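Mucin-like protocadherin (Homo sapiens, PDB 6OAE) probably forms, through an ectodomain whose first two cadherin repeats make up this chain, calcium-dependent heterophilic adhesion complexes with CDHR2 between microvilli. Local coordinates at residues Q4-N9 with L72-G77; P44-I49 with L56-D61; D61-S66 with N94-E99. One frame throughout, in Å; residues are numbered along the deposited sequence.

Interaction 1: residues Q4-N9 with L72-G77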
ATOM      1  N   GLN A   4      38.744   0.018  23.502  1.00 59.75           N
ATOM      2  CA  GLN A   4      38.456   1.422  23.923  1.00 57.57           C
ATOM      3  C   GLN A   4      37.666   2.156  22.835  1.00 51.05           C
ATOM      4  O   GLN A   4      37.802   3.393  22.723  1.00 47.62           O
ATOM      5  CB  GLN A   4      39.771   2.143  24.259  1.00 61.62           C
ATOM      6  CG  GLN A   4      40.399   1.666  25.561  1.00 63.85           C
ATOM      7  CD  GLN A   4      39.463   1.901  26.720  1.00 67.21           C
ATOM      8  OE1 GLN A   4      39.010   0.963  27.371  1.00 71.19           O
ATOM      9  NE2 GLN A   4      39.143   3.163  26.962  1.00 67.20           N
ATOM     10  N   TYR A   5      36.856   1.423  22.070  1.00 46.69           N
ATOM     11  CA  TYR A   5      35.943   1.990  21.050  1.00 42.93           C
ATOM     12  C   TYR A   5      34.542   1.436  21.292  1.00 39.65           C
ATOM     13  O   TYR A   5      34.421   0.231  21.511  1.00 35.25           O
ATOM     14  CB  TYR A   5      36.395   1.660  19.627  1.00 43.84           C
ATOM     15  CG  TYR A   5      37.634   2.393  19.177  1.00 46.00           C
ATOM     16  CD1 TYR A   5      37.715   3.782  19.220  1.00 45.33           C
ATOM     17  CD2 TYR A   5      38.731   1.693  18.691  1.00 47.76           C
ATOM     18  CE1 TYR A   5      38.861   4.454  18.809  1.00 46.97           C
ATOM     19  CE2 TYR A   5      39.879   2.348  18.273  1.00 46.85           C
ATOM     20  CZ  TYR A   5      39.947   3.730  18.333  1.00 47.07           C
ATOM     21  OH  TYR A   5      41.094   4.348  17.916  1.00 46.93           O
ATOM     22  N   CYS A   6      33.541   2.312  21.247  1.00 37.62           N
ATOM     23  CA  CYS A   6      32.106   1.949  21.220  1.00 39.13           C
ATOM     24  C   CYS A   6      31.857   0.949  20.100  1.00 35.33           C
ATOM     25  O   CYS A   6      32.462   1.125  19.046  1.00 31.57           O
ATOM     26  CB  CYS A   6      31.220   3.139  20.908  1.00 42.83           C
ATOM     27  SG  CYS A   6      30.740   4.080  22.369  1.00 54.04           S
ATOM     28  N   SER A   7      30.987  -0.031  20.340  1.00 32.15           N
ATOM     29  CA  SER A   7      30.564  -1.036  19.343  1.00 30.94           C
ATOM     30  C   SER A   7      29.132  -1.512  19.625  1.00 30.91           C
ATOM     31  O   SER A   7      28.610  -1.332  20.767  1.00 30.56           O
ATOM     32  CB  SER A   7      31.519  -2.196  19.303  1.00 31.91           C
ATOM     33  OG  SER A   7      31.534  -2.888  20.538  1.00 31.39           O
ATOM     34  N   VAL A   8      28.533  -2.066  18.587  1.00 28.87           N
ATOM     35  CA  VAL A   8      27.275  -2.845  18.602  1.00 28.41           C
ATOM     36  C   VAL A   8      27.571  -4.111  17.801  1.00 28.67           C
ATOM     37  O   VAL A   8      28.376  -4.020  16.823  1.00 28.77           O
ATOM     38  CB  VAL A   8      26.094  -2.037  18.035  1.00 27.37           C
ATOM     39  CG1 VAL A   8      25.829  -0.817  18.894  1.00 26.95           C
ATOM     40  CG2 VAL A   8      26.289  -1.617  16.569  1.00 27.54           C
ATOM     41  N   ASN A   9      26.978  -5.227  18.198  1.00 28.77           N
ATOM     42  CA  ASN A   9      27.133  -6.544  17.524  1.00 30.94           C
ATOM     43  C   ASN A   9      26.205  -6.604  16.306  1.00 27.31           C
ATOM     44  O   ASN A   9      26.398  -7.477  15.489  1.00 25.21           O
ATOM     45  CB  ASN A   9      26.875  -7.708  18.483  1.00 35.89           C
ATOM     46  CG  ASN A   9      25.410  -7.966  18.768  1.00 41.49           C
ATOM     47  OD1 ASN A   9      24.630  -7.040  19.011  1.00 50.57           O
ATOM     48  ND2 ASN A   9      25.019  -9.232  18.760  1.00 49.14           N
ATOM     49  N   LEU A  72      24.742   7.193  16.722  1.00 27.10           N
ATOM     50  CA  LEU A  72      25.240   6.986  18.095  1.00 28.66           C
ATOM     51  C   LEU A  72      26.543   7.759  18.193  1.00 31.57           C
ATOM     52  O   LEU A  72      27.466   7.408  17.443  1.00 31.06           O
ATOM     53  CB  LEU A  72      25.469   5.504  18.394  1.00 28.64           C
ATOM     54  CG  LEU A  72      24.347   4.542  18.003  1.00 29.77           C
ATOM     55  CD1 LEU A  72      24.525   3.219  18.711  1.00 28.82           C
ATOM     56  CD2 LEU A  72      22.982   5.125  18.290  1.00 29.90           C
ATOM     57  N   LEU A  73      26.576   8.763  19.065  1.00 33.78           N
ATOM     58  CA  LEU A  73      27.747   9.634  19.313  1.00 35.55           C
ATOM     59  C   LEU A  73      28.400   9.135  20.586  1.00 38.34           C
ATOM     60  O   LEU A  73      27.737   9.180  21.634  1.00 36.92           O
ATOM     61  CB  LEU A  73      27.301  11.093  19.462  1.00 36.17           C
ATOM     62  CG  LEU A  73      26.644  11.747  18.249  1.00 36.15           C
ATOM     63  CD1 LEU A  73      26.345  13.214  18.538  1.00 36.41           C
ATOM     64  CD2 LEU A  73      27.498  11.635  16.997  1.00 36.41           C
ATOM     65  N   CYS A  74      29.648   8.670  20.502  1.00 39.89           N
ATOM     66  CA  CYS A  74      30.406   8.146  21.663  1.00 43.40           C
ATOM     67  C   CYS A  74      31.422   9.191  22.116  1.00 45.56           C
ATOM     68  O   CYS A  74      32.477   9.298  21.484  1.00 42.94           O
ATOM     69  CB  CYS A  74      31.033   6.816  21.315  1.00 45.65           C
ATOM     70  SG  CYS A  74      29.784   5.512  21.323  1.00 49.53           S
ATOM     71  N   GLN A  75      31.083   9.921  23.177  1.00 48.53           N
ATOM     72  CA  GLN A  75      31.827  11.110  23.661  1.00 52.17           C
ATOM     73  C   GLN A  75      32.548  10.781  24.972  1.00 54.51           C
ATOM     74  O   GLN A  75      32.083   9.876  25.691  1.00 52.73           O
ATOM     75  CB  GLN A  75      30.853  12.274  23.841  1.00 53.67           C
ATOM     76  CG  GLN A  75      30.043  12.597  22.586  1.00 55.38           C
ATOM     77  CD  GLN A  75      29.164  13.814  22.752  1.00 57.15           C
ATOM     78  OE1 GLN A  75      29.151  14.456  23.799  1.00 61.15           O
ATOM     79  NE2 GLN A  75      28.417  14.141  21.711  1.00 57.43           N
ATOM     80  N   SER A  76      33.653  11.490  25.242  1.00 57.88           N
ATOM     81  CA  SER A  76      34.442  11.448  26.505  1.00 60.34           C
ATOM     82  C   SER A  76      34.675  12.887  26.959  1.00 61.96           C
ATOM     83  O   SER A  76      35.416  13.606  26.260  1.00 63.36           O
ATOM     84  CB  SER A  76      35.747  10.719  26.334  1.00 62.29           C
ATOM     85  OG  SER A  76      36.481  10.707  27.552  1.00 63.15           O
ATOM     86  N   GLY A  77      34.051  13.294  28.070  1.00 62.58           N
ATOM     87  CA  GLY A  77      34.051  14.690  28.545  1.00 62.88           C
ATOM     88  C   GLY A  77      33.401  15.642  27.545  1.00 63.43           C
ATOM     89  O   GLY A  77      33.778  16.826  27.546  1.00 67.26           O
TER
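Leu72 and Cys74, alternate residues of one β-strand, reach from the same face of that strand to Val8 and Cys6 of the N-terminal segment. A disulfide can tie a loop to a sheet in just this way: the covalent link joins the N-terminal segment to the strand where no hydrogen bond runs between the two. Leu72 comes first: its CD1 branch meets the CG1 methyl of Val8 at 4.2 Å, a loose apolar touch between two branch ends. Leu73 turns its side chain to the other face, where it packs on Thr37 and Leu80. At Cys74 the covalent link is made, SG to SG of Cys6 at 2.0 Å, with the torsion about the sulfur–sulfur bond at -100°, near the quarter turn that a relaxed disulfide adopts. Both sulfurs sit anti to their own carbonyl carbons (chi1 -88° in Cys6 and -76° in Cys74), and the CB atoms of Cys6 and Cys74 are 3.7 Å apart. Both cysteines are buried. Further on, Ser76 spends its OG on the backbone O of Gly33, tying the strand end to a nearby loop. Strand 67-76 runs between 79-91 and 35-38 in the four-stranded sheet, with Cys74 packing on Thr82 of the one and Val36 of the other, while Val8 leans on Val26 of strand 26-27.

Interaction 2: residues P44-I49 with L56-D61. With CA (calcium ion), chain D.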
ATOM      1  N   PRO A  44      14.199  11.930  13.495  1.00 26.52           N
ATOM      2  CA  PRO A  44      13.530  12.549  14.635  1.00 26.83           C
ATOM      3  C   PRO A  44      12.414  11.664  15.219  1.00 24.40           C
ATOM      4  O   PRO A  44      11.750  11.031  14.449  1.00 23.56           O
ATOM      5  CB  PRO A  44      12.925  13.845  14.051  1.00 27.93           C
ATOM      6  CG  PRO A  44      13.687  14.104  12.770  1.00 27.82           C
ATOM      7  CD  PRO A  44      14.100  12.736  12.269  1.00 28.52           C
ATOM      8  N   PHE A  45      12.266  11.642  16.546  1.00 23.73           N
ATOM      9  CA  PHE A  45      11.105  11.047  17.254  1.00 25.61           C
ATOM     10  C   PHE A  45      10.944   9.572  16.903  1.00 27.80           C
ATOM     11  O   PHE A  45       9.780   9.119  16.557  1.00 29.76           O
ATOM     12  CB  PHE A  45       9.817  11.752  16.849  1.00 25.56           C
ATOM     13  CG  PHE A  45       9.779  13.209  17.195  1.00 24.19           C
ATOM     14  CD1 PHE A  45       9.496  13.608  18.484  1.00 24.71           C
ATOM     15  CD2 PHE A  45       9.983  14.173  16.225  1.00 24.51           C
ATOM     16  CE1 PHE A  45       9.444  14.956  18.804  1.00 24.88           C
ATOM     17  CE2 PHE A  45       9.937  15.517  16.552  1.00 24.88           C
ATOM     18  CZ  PHE A  45       9.668  15.905  17.837  1.00 24.66           C
ATOM     19  N   ALA A  46      12.045   8.840  16.949  1.00 26.80           N
ATOM     20  CA  ALA A  46      12.076   7.408  16.575  1.00 26.79           C
ATOM     21  C   ALA A  46      12.796   6.601  17.656  1.00 26.94           C
ATOM     22  O   ALA A  46      12.257   5.556  18.057  1.00 26.80           O
ATOM     23  CB  ALA A  46      12.705   7.245  15.213  1.00 27.75           C
ATOM     24  N   PHE A  47      13.947   7.069  18.146  1.00 24.17           N
ATOM     25  CA  PHE A  47      14.829   6.261  19.008  1.00 23.83           C
ATOM     26  C   PHE A  47      15.022   6.910  20.362  1.00 24.19           C
ATOM     27  O   PHE A  47      14.859   8.137  20.496  1.00 23.66           O
ATOM     28  CB  PHE A  47      16.194   6.100  18.330  1.00 22.96           C
ATOM     29  CG  PHE A  47      16.179   5.328  17.038  1.00 22.54           C
ATOM     30  CD1 PHE A  47      16.165   3.933  17.045  1.00 22.81           C
ATOM     31  CD2 PHE A  47      16.166   5.981  15.818  1.00 21.88           C
ATOM     32  CE1 PHE A  47      16.153   3.221  15.857  1.00 22.95           C
ATOM     33  CE2 PHE A  47      16.151   5.274  14.631  1.00 22.07           C
ATOM     34  CZ  PHE A  47      16.150   3.889  14.647  1.00 22.09           C
ATOM     35  N   ARG A  48      15.427   6.101  21.333  1.00 23.85           N
ATOM     36  CA  ARG A  48      16.044   6.607  22.574  1.00 24.25           C
ATOM     37  C   ARG A  48      17.148   5.653  22.972  1.00 24.04           C
ATOM     38  O   ARG A  48      17.138   4.487  22.541  1.00 21.92           O
ATOM     39  CB  ARG A  48      15.052   6.783  23.725  1.00 26.61           C
ATOM     40  CG  ARG A  48      14.586   5.494  24.390  1.00 27.41           C
ATOM     41  CD  ARG A  48      13.639   5.750  25.558  1.00 29.13           C
ATOM     42  NE  ARG A  48      13.538   4.527  26.336  1.00 28.07           N
ATOM     43  CZ  ARG A  48      12.784   3.482  26.020  1.00 29.73           C
ATOM     44  NH1 ARG A  48      12.014   3.490  24.940  1.00 31.50           N
ATOM     45  NH2 ARG A  48      12.797   2.420  26.797  1.00 28.67           N
ATOM     46  N   ILE A  49      18.042   6.160  23.791  1.00 24.60           N
ATOM     47  CA  ILE A  49      19.113   5.393  24.444  1.00 24.85           C
ATOM     48  C   ILE A  49      18.907   5.546  25.938  1.00 26.39           C
ATOM     49  O   ILE A  49      18.814   6.696  26.408  1.00 26.03           O
ATOM     50  CB  ILE A  49      20.489   5.879  23.982  1.00 26.44           C
ATOM     51  CG1 ILE A  49      20.643   5.727  22.468  1.00 27.03           C
ATOM     52  CG2 ILE A  49      21.581   5.164  24.760  1.00 26.41           C
ATOM     53  CD1 ILE A  49      21.911   6.380  21.918  1.00 27.96           C
ATOM     54  N   LEU A  56      13.496   1.634  20.014  1.00 23.55           N
ATOM     55  CA  LEU A  56      12.464   2.293  19.175  1.00 26.29           C
ATOM     56  C   LEU A  56      11.387   2.806  20.120  1.00 27.68           C
ATOM     57  O   LEU A  56      10.933   1.984  20.916  1.00 27.99           O
ATOM     58  CB  LEU A  56      11.827   1.271  18.223  1.00 26.75           C
ATOM     59  CG  LEU A  56      12.335   1.197  16.798  1.00 27.51           C
ATOM     60  CD1 LEU A  56      11.582   0.115  16.044  1.00 28.29           C
ATOM     61  CD2 LEU A  56      12.188   2.536  16.092  1.00 27.82           C
ATOM     62  N   ASN A  57      10.975   4.082  20.041  1.00 27.12           N
ATOM     63  CA  ASN A  57       9.902   4.641  20.914  1.00 27.65           C
ATOM     64  C   ASN A  57       8.550   4.578  20.203  1.00 26.80           C
ATOM     65  O   ASN A  57       7.525   4.816  20.880  1.00 24.80           O
ATOM     66  CB  ASN A  57      10.140   6.099  21.315  1.00 27.61           C
ATOM     67  CG  ASN A  57      11.229   6.244  22.334  1.00 29.92           C
ATOM     68  OD1 ASN A  57      11.548   5.290  23.047  1.00 33.18           O
ATOM     69  ND2 ASN A  57      11.799   7.428  22.414  1.00 32.91           N
ATOM     70  N   VAL A  58       8.557   4.269  18.910  1.00 26.74           N
ATOM     71  CA  VAL A  58       7.374   4.427  18.016  1.00 26.79           C
ATOM     72  C   VAL A  58       7.124   3.159  17.191  1.00 25.44           C
ATOM     73  O   VAL A  58       8.046   2.318  17.006  1.00 23.44           O
ATOM     74  CB  VAL A  58       7.563   5.659  17.122  1.00 28.49           C
ATOM     75  CG1 VAL A  58       7.669   6.929  17.957  1.00 29.22           C
ATOM     76  CG2 VAL A  58       8.770   5.528  16.220  1.00 28.78           C
ATOM     77  N   THR A  59       5.889   3.035  16.726  1.00 25.13           N
ATOM     78  CA  THR A  59       5.431   1.926  15.882  1.00 25.79           C
ATOM     79  C   THR A  59       5.582   2.408  14.439  1.00 25.05           C
ATOM     80  O   THR A  59       4.889   3.334  14.010  1.00 24.41           O
ATOM     81  CB  THR A  59       4.039   1.459  16.327  1.00 27.92           C
ATOM     82  OG1 THR A  59       4.190   0.743  17.560  1.00 29.39           O
ATOM     83  CG2 THR A  59       3.400   0.554  15.304  1.00 27.83           C
ATOM     84  N   PRO A  60       6.497   1.815  13.645  1.00 22.92           N
ATOM     85  CA  PRO A  60       6.766   2.302  12.294  1.00 23.49           C
ATOM     86  C   PRO A  60       5.574   2.159  11.344  1.00 22.93           C
ATOM     87  O   PRO A  60       4.709   1.296  11.572  1.00 21.02           O
ATOM     88  CB  PRO A  60       7.886   1.391  11.767  1.00 23.53           C
ATOM     89  CG  PRO A  60       8.447   0.733  12.988  1.00 24.09           C
ATOM     90  CD  PRO A  60       7.314   0.652  13.975  1.00 23.97           C
ATOM     91  N   ASP A  61       5.562   3.004  10.320  1.00 22.73           N
ATOM     92  CA  ASP A  61       4.537   3.011   9.249  1.00 23.76           C
ATOM     93  C   ASP A  61       5.278   3.129   7.923  1.00 24.72           C
ATOM     94  O   ASP A  61       5.789   4.213   7.625  1.00 24.04           O
ATOM     95  CB  ASP A  61       3.528   4.137   9.446  1.00 24.52           C
ATOM     96  CG  ASP A  61       2.548   4.319   8.291  1.00 24.02           C
ATOM     97  OD1 ASP A  61       2.512   3.455   7.419  1.00 25.21           O
ATOM     98  OD2 ASP A  61       1.855   5.329   8.289  1.00 24.78           O
TER
HETATM   99 CA    CA D 303       1.061   1.567   7.133  1.00 23.27          CA
HETATM  100  O   HOH W   1       0.711   2.018   9.472  1.00 21.40           O
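Arg48, in strand 47-50, meets Asn57, the residue after strand 53-56, at the open end of a β-hairpin of the first cadherin repeat, in which Phe47 and Leu56 form an antiparallel non-hydrogen-bonded pair. The arginine side chain shows how a long chain can serve an amide along its whole length. Its CB lies 3.6 Å from Asn57 ND2; CG and CD each run past Asn57 OD1, CD at 3.3 Å. With CG set between the backbone N and the carbonyl carbon (chi1 74°) and the chain extended from there to NE, the guanidinium arrives nearly coplanar with the amide. NE bonds to Gln50 OE1, and NH1 donates a hydrogen to Asn57 OD1 at 2.7 Å, within the guanidinium plane and at 159° at the hydrogen. A leucine here would probably leave the Asn57 amide oxygen without this donor and the amide freer to turn. On the inner face Phe47 CE1 and Leu56 CD2 pack side by side at 4.0 Å, toward strand 67-76, where both touch Leu68. Val58 puts CG1 against Phe45 O. The backbone O of Ala46 accepts from Asn57 N at 2.8 Å and also receives a CA-H contact from Leu56.

Interaction 3: residues D61-S66 with N94-E99. With CA (calcium ion), chain D; CA (calcium ion), chain C; CA (calcium ion), chain E.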
ATOM      1  N   ASP A  61       5.562   3.004  10.320  1.00 22.73           N
ATOM      2  CA  ASP A  61       4.537   3.011   9.249  1.00 23.76           C
ATOM      3  C   ASP A  61       5.278   3.129   7.923  1.00 24.72           C
ATOM      4  O   ASP A  61       5.789   4.213   7.625  1.00 24.04           O
ATOM      5  CB  ASP A  61       3.528   4.137   9.446  1.00 24.52           C
ATOM      6  CG  ASP A  61       2.548   4.319   8.291  1.00 24.02           C
ATOM      7  OD1 ASP A  61       2.512   3.455   7.419  1.00 25.21           O
ATOM      8  OD2 ASP A  61       1.855   5.329   8.289  1.00 24.78           O
ATOM      9  N   TYR A  62       5.313   2.042   7.164  1.00 24.42           N
ATOM     10  CA  TYR A  62       6.003   1.951   5.857  1.00 25.16           C
ATOM     11  C   TYR A  62       5.550   3.068   4.892  1.00 25.62           C
ATOM     12  O   TYR A  62       6.401   3.541   4.093  1.00 26.19           O
ATOM     13  CB  TYR A  62       5.785   0.576   5.240  1.00 25.59           C
ATOM     14  CG  TYR A  62       6.542   0.377   3.962  1.00 26.09           C
ATOM     15  CD1 TYR A  62       7.838  -0.109   3.977  1.00 26.37           C
ATOM     16  CD2 TYR A  62       5.976   0.694   2.737  1.00 27.08           C
ATOM     17  CE1 TYR A  62       8.560  -0.293   2.803  1.00 27.57           C
ATOM     18  CE2 TYR A  62       6.682   0.518   1.558  1.00 27.18           C
ATOM     19  CZ  TYR A  62       7.976   0.026   1.591  1.00 29.03           C
ATOM     20  OH  TYR A  62       8.669  -0.145   0.425  1.00 30.85           O
ATOM     21  N   GLU A  63       4.286   3.486   4.958  1.00 26.47           N
ATOM     22  CA  GLU A  63       3.713   4.547   4.083  1.00 26.81           C
ATOM     23  C   GLU A  63       4.202   5.950   4.519  1.00 29.15           C
ATOM     24  O   GLU A  63       4.148   6.864   3.695  1.00 27.69           O
ATOM     25  CB  GLU A  63       2.183   4.451   4.067  1.00 26.23           C
ATOM     26  CG  GLU A  63       1.645   3.322   3.191  1.00 25.82           C
ATOM     27  CD  GLU A  63       1.846   1.893   3.690  1.00 25.10           C
ATOM     28  OE1 GLU A  63       1.445   1.596   4.835  1.00 25.90           O
ATOM     29  OE2 GLU A  63       2.388   1.060   2.940  1.00 24.62           O
ATOM     30  N   GLU A  64       4.655   6.127   5.763  1.00 30.42           N
ATOM     31  CA  GLU A  64       5.177   7.424   6.276  1.00 30.91           C
ATOM     32  C   GLU A  64       6.704   7.455   6.085  1.00 31.31           C
ATOM     33  O   GLU A  64       7.207   8.461   5.546  1.00 29.30           O
ATOM     34  CB  GLU A  64       4.705   7.602   7.721  1.00 33.36           C
ATOM     35  CG  GLU A  64       5.180   8.883   8.399  1.00 36.03           C
ATOM     36  CD  GLU A  64       6.395   8.745   9.302  1.00 39.48           C
ATOM     37  OE1 GLU A  64       6.563   7.667   9.938  1.00 42.35           O
ATOM     38  OE2 GLU A  64       7.178   9.720   9.381  1.00 44.94           O
ATOM     39  N   LYS A  65       7.427   6.403   6.495  1.00 29.81           N
ATOM     40  CA  LYS A  65       8.910   6.364   6.401  1.00 30.80           C
ATOM     41  C   LYS A  65       9.379   4.914   6.506  1.00 30.62           C
ATOM     42  O   LYS A  65       9.010   4.261   7.498  1.00 29.66           O
ATOM     43  CB  LYS A  65       9.496   7.248   7.508  1.00 32.06           C
ATOM     44  CG  LYS A  65      10.945   7.663   7.330  1.00 35.30           C
ATOM     45  CD  LYS A  65      11.483   8.443   8.510  1.00 37.17           C
ATOM     46  CE  LYS A  65      10.838   9.802   8.700  1.00 39.48           C
ATOM     47  NZ  LYS A  65      11.256  10.758   7.647  1.00 41.53           N
ATOM     48  N   SER A  66      10.152   4.436   5.525  1.00 29.30           N
ATOM     49  CA  SER A  66      10.560   3.011   5.374  1.00 29.65           C
ATOM     50  C   SER A  66      11.955   2.749   5.961  1.00 28.44           C
ATOM     51  O   SER A  66      12.346   1.573   6.055  1.00 28.08           O
ATOM     52  CB  SER A  66      10.503   2.610   3.928  1.00 29.16           C
ATOM     53  OG  SER A  66      11.498   3.289   3.184  1.00 31.40           O
ATOM     54  N   ASN A  94       0.413  -5.448   4.139  1.00 25.94           N
ATOM     55  CA  ASN A  94      -0.855  -5.120   3.439  1.00 26.01           C
ATOM     56  C   ASN A  94      -1.820  -4.595   4.505  1.00 25.21           C
ATOM     57  O   ASN A  94      -2.629  -5.390   5.030  1.00 23.73           O
ATOM     58  CB  ASN A  94      -1.377  -6.331   2.641  1.00 26.95           C
ATOM     59  CG  ASN A  94      -2.661  -6.011   1.907  1.00 27.04           C
ATOM     60  OD1 ASN A  94      -3.044  -4.849   1.841  1.00 25.03           O
ATOM     61  ND2 ASN A  94      -3.327  -7.027   1.369  1.00 27.91           N
ATOM     62  N   ASP A  95      -1.726  -3.306   4.847  1.00 24.55           N
ATOM     63  CA  ASP A  95      -2.482  -2.695   5.972  1.00 25.55           C
ATOM     64  C   ASP A  95      -3.471  -1.623   5.473  1.00 25.71           C
ATOM     65  O   ASP A  95      -4.115  -0.976   6.335  1.00 26.48           O
ATOM     66  CB  ASP A  95      -1.527  -2.150   7.050  1.00 24.54           C
ATOM     67  CG  ASP A  95      -0.586  -1.035   6.634  1.00 24.05           C
ATOM     68  OD1 ASP A  95      -0.283  -0.924   5.432  1.00 24.76           O
ATOM     69  OD2 ASP A  95      -0.126  -0.261   7.543  1.00 23.31           O
ATOM     70  N   ASN A  96      -3.609  -1.451   4.153  1.00 25.52           N
ATOM     71  CA  ASN A  96      -4.515  -0.468   3.514  1.00 24.45           C
ATOM     72  C   ASN A  96      -5.456  -1.208   2.562  1.00 25.31           C
ATOM     73  O   ASN A  96      -5.017  -2.175   1.902  1.00 23.87           O
ATOM     74  CB  ASN A  96      -3.729   0.636   2.800  1.00 24.04           C
ATOM     75  CG  ASN A  96      -3.001   1.531   3.785  1.00 24.71           C
ATOM     76  OD1 ASN A  96      -3.581   2.467   4.324  1.00 26.52           O
ATOM     77  ND2 ASN A  96      -1.739   1.253   4.027  1.00 23.57           N
ATOM     78  N   ALA A  97      -6.719  -0.782   2.519  1.00 24.85           N
ATOM     79  CA  ALA A  97      -7.751  -1.358   1.627  1.00 24.42           C
ATOM     80  C   ALA A  97      -7.776  -0.539   0.340  1.00 25.38           C
ATOM     81  O   ALA A  97      -7.530   0.673   0.355  1.00 24.92           O
ATOM     82  CB  ALA A  97      -9.098  -1.385   2.312  1.00 24.10           C
ATOM     83  N   PRO A  98      -8.039  -1.165  -0.828  1.00 24.81           N
ATOM     84  CA  PRO A  98      -8.231  -0.396  -2.051  1.00 25.47           C
ATOM     85  C   PRO A  98      -9.563   0.345  -1.909  1.00 25.79           C
ATOM     86  O   PRO A  98     -10.461  -0.131  -1.237  1.00 25.56           O
ATOM     87  CB  PRO A  98      -8.226  -1.446  -3.176  1.00 25.84           C
ATOM     88  CG  PRO A  98      -8.668  -2.730  -2.480  1.00 25.23           C
ATOM     89  CD  PRO A  98      -8.161  -2.609  -1.053  1.00 25.45           C
ATOM     90  N   GLU A  99      -9.638   1.521  -2.522  1.00 28.19           N
ATOM     91  CA  GLU A  99     -10.833   2.379  -2.482  1.00 28.98           C
ATOM     92  C   GLU A  99     -11.125   2.868  -3.891  1.00 27.15           C
ATOM     93  O   GLU A  99     -10.186   3.335  -4.551  1.00 27.29           O
ATOM     94  CB  GLU A  99     -10.590   3.569  -1.558  1.00 31.95           C
ATOM     95  CG  GLU A  99     -10.486   3.183  -0.104  1.00 36.15           C
ATOM     96  CD  GLU A  99      -9.961   4.292   0.794  1.00 37.91           C
ATOM     97  OE1 GLU A  99     -10.006   5.459   0.370  1.00 40.85           O
ATOM     98  OE2 GLU A  99      -9.505   3.971   1.907  1.00 46.60           O
TER
HETATM   99 CA    CA D 303       1.061   1.567   7.133  1.00 23.27          CA
HETATM  100 CA    CA C 302       1.549  -0.972   4.053  1.00 21.83          CA
HETATM  101 CA    CA E 304      -3.567  -3.068   0.377  1.00 23.42          CA
HETATM  102  O   HOH W   1       0.711   2.018   9.472  1.00 21.40           O
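The calcium-binding linker between the first two cadherin repeats brings Glu63 to Asp95 and Asn96, joining the Asp61-Tyr62-Glu63 motif to the Asn94-Asp95-Asn96-Ala97-Pro98 segment characteristic of cadherin repeat junctions. Shared calcium ions, more than direct bonds, join the two. Glu63, bent at chi2 (71°), grips one calcium with both oxygens, and its OE1 bridges to a second calcium at 2.3 Å. Asp95 spans the same pair: OD2 binds the second ion at 2.2 Å and OD1 the first at 2.3 Å. Glu63 OE1 and Asp95 OD1 consequently stand only 3.1 Å apart, a crowding of like charges that the cations probably offset. Asn96 ND2 adds a weak hydrogen bond to Glu63 OE1 at 3.3 Å. Asp61 OD1 binds the second ion at 2.4 Å, as does a water, and accepts a hydrogen bond from Glu63 N above its carboxylate plane, an Asx turn consistent with a fixed placement of the glutamate. Glu17 also binds both ions, and Asn18 is Asp95's chief polar partner outside the two segments. A third calcium takes Asn94 OD1 and Asn96 O, along with Asp183 and Asp134 of the second repeat. Residues 61-66 lead into strand 67-76, whereas 94-99 pass from strand 79-91 of one repeat to 104-110 of the next.

The three contacts trace the first repeat from its far end to the junction with the second. Centres of interactions 1 and 2 lie about 21 Å apart, those of 2 and 3 about 18 Å, and those of 1 and 3 about 36 Å. Along the chain, interaction 2 is nested within the loop closed by 4-9 and 72-77, whereas interaction 3 crosses interaction 1 and follows interaction 2 in series. Leu72 CD2 packs on Ile49 CD1 at 4.0 Å, bringing strand 67-76 against the hairpin sheet. Interactions 2 and 3 share Asp61, through which the segment leaving the hairpin enters the calcium site. There, at the junction, bound calcium probably stiffens the linker, as in other cadherins.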